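PDB 2YZQ: putative uncharacterized protein PH1780 from Pyrococcus horikoshii, which is of unknown function but binds S-adenosylmethionine and, with its four CBS domains, probably acts as a sensor of adenosyl ligands. Local coordinates for residues P236-T239 / V240-A244; G266-R269 / D270-L274. All blocks are in the same frame, centred on the assembly; numbering follows the deposited sequence.

Interaction 1. Residues P236-T239 / V240-A244; sequences PHMT and VHEVA
T239 closes the start of helix 240-250 with both of its oxygens. Its hydroxyl, OG1, accepts the backbone N-H of E242 in a nearly straight capping bond (OG1 to N 3.1 Å), while its carbonyl O takes the N-H of V243 (O to N 3.0 Å), the first turn of the helix. With chi1 at 64°, OG1 sits between the backbone N and the carbonyl carbon, which turns it to the amide of E242, one the helix itself leaves without an i-4 carbonyl. Threonine suits an N-cap because its short side chain holds the hydroxyl close to its own backbone, facing the amide of the third helical residue.

The return half of a capping box passes through water here. The water accepts from T239 N (2.9 Å to its oxygen) and donates to E242 OE1 (2.7 Å). E242 has CG anti to its own N (chi1 179°) and an extended chain, so the carboxylate reaches back past the cap; its negative charge would be expected to favour the helix dipole. Were this glutamate an alanine, the water on T239 N would probably lose its carboxylate acceptor, and M238 the chain it packs against.

The remaining contacts are van der Waals in kind, one of them a methylene against a carboxylate oxygen. M238 crosses E242 at about a right angle, its CG 3.4 Å from E242 OE1. Its SD makes an apolar contact with CG2 of V243 (3.8 Å), as in a hydrophobic staple; methionine is long and flexible enough for this.

Inward from the cap, V240 packs on F117 and A244 on I113 and F117 of helix 109-117, while V243 faces strand 263-269 and helix 270-273.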
# COMPACT_ATOMS: atom_id res chain seq x y z
N PRO A 236 -8.87 14.40 -9.87
CA PRO A 236 -10.12 13.66 -9.70
C PRO A 236 -10.62 12.94 -10.95
O PRO A 236 -11.28 11.90 -10.86
CB PRO A 236 -11.10 14.74 -9.24
CG PRO A 236 -10.22 15.70 -8.50
CD PRO A 236 -9.03 15.80 -9.42
N HIS A 237 -10.30 13.48 -12.12
CA HIS A 237 -10.75 12.88 -13.38
C HIS A 237 -9.83 11.81 -13.95
O HIS A 237 -10.16 11.17 -14.95
CB HIS A 237 -10.95 13.98 -14.43
CG HIS A 237 -11.93 15.04 -14.03
ND1 HIS A 237 -13.25 14.77 -13.77
CD2 HIS A 237 -11.77 16.37 -13.83
CE1 HIS A 237 -13.88 15.89 -13.44
NE2 HIS A 237 -13.00 16.87 -13.47
N MET A 238 -8.67 11.62 -13.32
CA MET A 238 -7.73 10.61 -13.80
C MET A 238 -8.34 9.22 -13.60
O MET A 238 -9.02 8.97 -12.61
CB MET A 238 -6.41 10.72 -13.04
CG MET A 238 -5.29 9.86 -13.60
SD MET A 238 -3.68 10.25 -12.86
CE MET A 238 -3.23 11.71 -13.78
N THR A 239 -8.09 8.33 -14.55
CA THR A 239 -8.66 6.99 -14.47
C THR A 239 -7.90 6.04 -13.55
O THR A 239 -6.71 6.24 -13.27
CB THR A 239 -8.74 6.33 -15.85
OG1 THR A 239 -7.41 6.14 -16.37
CG2 THR A 239 -9.54 7.19 -16.81
N VAL A 240 -8.61 5.02 -13.08
CA VAL A 240 -8.03 4.01 -12.21
C VAL A 240 -6.87 3.36 -12.95
O VAL A 240 -5.85 3.02 -12.37
CB VAL A 240 -9.08 2.93 -11.86
CG1 VAL A 240 -8.42 1.76 -11.14
CG2 VAL A 240 -10.17 3.53 -11.00
N HIS A 241 -7.04 3.20 -14.26
CA HIS A 241 -6.01 2.61 -15.09
C HIS A 241 -4.73 3.44 -15.05
O HIS A 241 -3.66 2.91 -14.74
CB HIS A 241 -6.50 2.51 -16.54
CG HIS A 241 -5.47 2.00 -17.50
ND1 HIS A 241 -4.94 0.73 -17.42
CD2 HIS A 241 -4.87 2.59 -18.56
CE1 HIS A 241 -4.06 0.56 -18.39
NE2 HIS A 241 -4.00 1.67 -19.10
N GLU A 242 -4.82 4.73 -15.34
CA GLU A 242 -3.63 5.57 -15.34
C GLU A 242 -2.98 5.67 -13.96
O GLU A 242 -1.76 5.68 -13.86
CB GLU A 242 -3.94 6.97 -15.87
CG GLU A 242 -2.72 7.88 -15.86
CD GLU A 242 -2.89 9.16 -16.65
OE1 GLU A 242 -4.03 9.64 -16.78
OE2 GLU A 242 -1.87 9.68 -17.14
N VAL A 243 -3.78 5.76 -12.91
CA VAL A 243 -3.21 5.84 -11.57
C VAL A 243 -2.43 4.56 -11.28
O VAL A 243 -1.31 4.60 -10.77
CB VAL A 243 -4.31 6.03 -10.50
CG1 VAL A 243 -3.70 5.91 -9.11
CG2 VAL A 243 -4.96 7.41 -10.66
N ALA A 244 -3.01 3.41 -11.62
CA ALA A 244 -2.33 2.14 -11.38
C ALA A 244 -1.06 2.05 -12.22
O ALA A 244 -0.04 1.54 -11.76
CB ALA A 244 -3.26 0.98 -11.70
O HOH W 1 -6.70 9.46 -16.83

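Interaction 2. Residues G266-R269 / D270-L274; sequences GLIR and DFDLL
R269 and D272 lock the end of strand 263-269 to the turn of helix that follows it. The salt bridge is side-on and two-pronged: R269 NE donates to D272 OD2 (3.0 Å) and NH2 to OD1 (2.9 Å). Both oxygens lie near the guanidinium plane, yet they are approached from above the carboxylate plane, the two planes being 54° apart. The arginine chain bends at chi3 (-63°), which folds the guanidinium back over the turn, with CB of F271 over one face. Each partner has a further bond: D272, which is buried, also accepts at OD1 from Q133 NE2, and R269 NH1 donates to N156 O.

Backbone amides tighten the same corner. D272 OD2 uses its anti lone pair for the N-H of R269 (2.9 Å), so one oxygen holds both the strand's last amide and the side chain. In return D272 N donates to R269 O at 3.0 Å, from well above the carbonyl plane, and L273 N adds a weak bond to that oxygen. Aspartate is short enough to serve amide and guanidinium together.

On the apolar side, CD1 of I268 rests 3.6 Å from D272 CB and 3.9 Å from L273 CD2, crossing the leucine at about a right angle. Branched aliphatic chains fill this buried angle.

Such a strand-to-helix turn, with an aspartate entering the last helix, is characteristic of the CBS domain. D272 matches in sequence D177, which binds S-adenosylmethionine, but here the carboxylate is engaged by R269.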
# COMPACT_ATOMS: atom_id res chain seq x y z
N GLY A 266 -6.47 16.06 -2.06
CA GLY A 266 -6.70 14.69 -1.65
C GLY A 266 -5.52 13.78 -1.90
O GLY A 266 -4.43 14.23 -2.23
N LEU A 267 -5.75 12.47 -1.76
CA LEU A 267 -4.70 11.49 -1.96
C LEU A 267 -5.33 10.20 -2.45
O LEU A 267 -6.35 9.76 -1.91
CB LEU A 267 -3.98 11.23 -0.64
CG LEU A 267 -2.80 10.25 -0.65
CD1 LEU A 267 -1.62 10.89 -1.37
CD2 LEU A 267 -2.42 9.87 0.78
N ILE A 268 -4.77 9.61 -3.50
CA ILE A 268 -5.30 8.34 -3.97
C ILE A 268 -4.25 7.27 -3.65
O ILE A 268 -3.15 7.28 -4.21
CB ILE A 268 -5.65 8.35 -5.50
CG1 ILE A 268 -6.26 7.00 -5.90
CG2 ILE A 268 -4.42 8.68 -6.35
CD1 ILE A 268 -7.61 6.73 -5.26
N ARG A 269 -4.58 6.40 -2.70
CA ARG A 269 -3.69 5.33 -2.26
C ARG A 269 -4.07 4.07 -3.02
O ARG A 269 -5.19 3.96 -3.53
CB ARG A 269 -3.87 5.05 -0.76
CG ARG A 269 -3.67 6.27 0.16
CD ARG A 269 -4.07 5.88 1.58
NE ARG A 269 -5.48 5.54 1.64
CZ ARG A 269 -6.04 4.78 2.58
NH1 ARG A 269 -5.31 4.26 3.55
NH2 ARG A 269 -7.35 4.53 2.53
N ASP A 270 -3.15 3.11 -3.08
CA ASP A 270 -3.46 1.86 -3.75
C ASP A 270 -4.65 1.21 -3.05
O ASP A 270 -5.53 0.63 -3.69
CB ASP A 270 -2.23 0.91 -3.75
CG ASP A 270 -1.55 0.78 -2.38
OD1 ASP A 270 -2.12 1.20 -1.35
OD2 ASP A 270 -0.42 0.24 -2.33
N PHE A 271 -4.69 1.36 -1.73
CA PHE A 271 -5.76 0.79 -0.92
C PHE A 271 -7.12 1.38 -1.29
O PHE A 271 -8.15 0.71 -1.19
CB PHE A 271 -5.47 1.07 0.56
CG PHE A 271 -6.09 0.07 1.50
CD1 PHE A 271 -5.60 -1.23 1.57
CD2 PHE A 271 -7.16 0.43 2.32
CE1 PHE A 271 -6.16 -2.17 2.44
CE2 PHE A 271 -7.73 -0.50 3.20
CZ PHE A 271 -7.22 -1.80 3.26
N ASP A 272 -7.13 2.63 -1.74
CA ASP A 272 -8.37 3.29 -2.12
C ASP A 272 -8.93 2.72 -3.41
O ASP A 272 -10.14 2.75 -3.64
CB ASP A 272 -8.16 4.80 -2.27
CG ASP A 272 -7.83 5.47 -0.95
OD1 ASP A 272 -8.56 5.24 0.02
OD2 ASP A 272 -6.84 6.24 -0.89
N LEU A 273 -8.05 2.23 -4.27
CA LEU A 273 -8.47 1.66 -5.54
C LEU A 273 -9.25 0.36 -5.33
O LEU A 273 -10.03 -0.04 -6.19
CB LEU A 273 -7.25 1.43 -6.44
CG LEU A 273 -6.57 2.74 -6.87
CD1 LEU A 273 -5.36 2.43 -7.74
CD2 LEU A 273 -7.56 3.60 -7.64
N LEU A 274 -9.06 -0.29 -4.18
CA LEU A 274 -9.77 -1.53 -3.89
C LEU A 274 -11.28 -1.28 -3.86
O LEU A 274 -12.07 -2.17 -4.16
CB LEU A 274 -9.32 -2.09 -2.54
CG LEU A 274 -7.86 -2.50 -2.40
CD1 LEU A 274 -7.60 -2.95 -0.97
CD2 LEU A 274 -7.52 -3.61 -3.38

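Interactions 1 and 2 belong to one CBS domain and begin its two successive helices, 240-250 and 270-273, their centres about 10 Å apart. Interaction 1 lies nearer the surface and relies on a neutral hydroxyl cap, a water, a carboxylate reached through the water and a flexible thioether; interaction 2 is buried and secures its turn with a salt bridge whose two ends find further partners in Q133 and N156. The two meet through aliphatic groups: V243 CG1 is 4.0 Å from I268 CG2. The cap of one and the salt-bridged turn of the other are joined by a hydrophobic seam, and L267 of interaction 2 comes closer to the bound S-adenosylmethionine than V243 does.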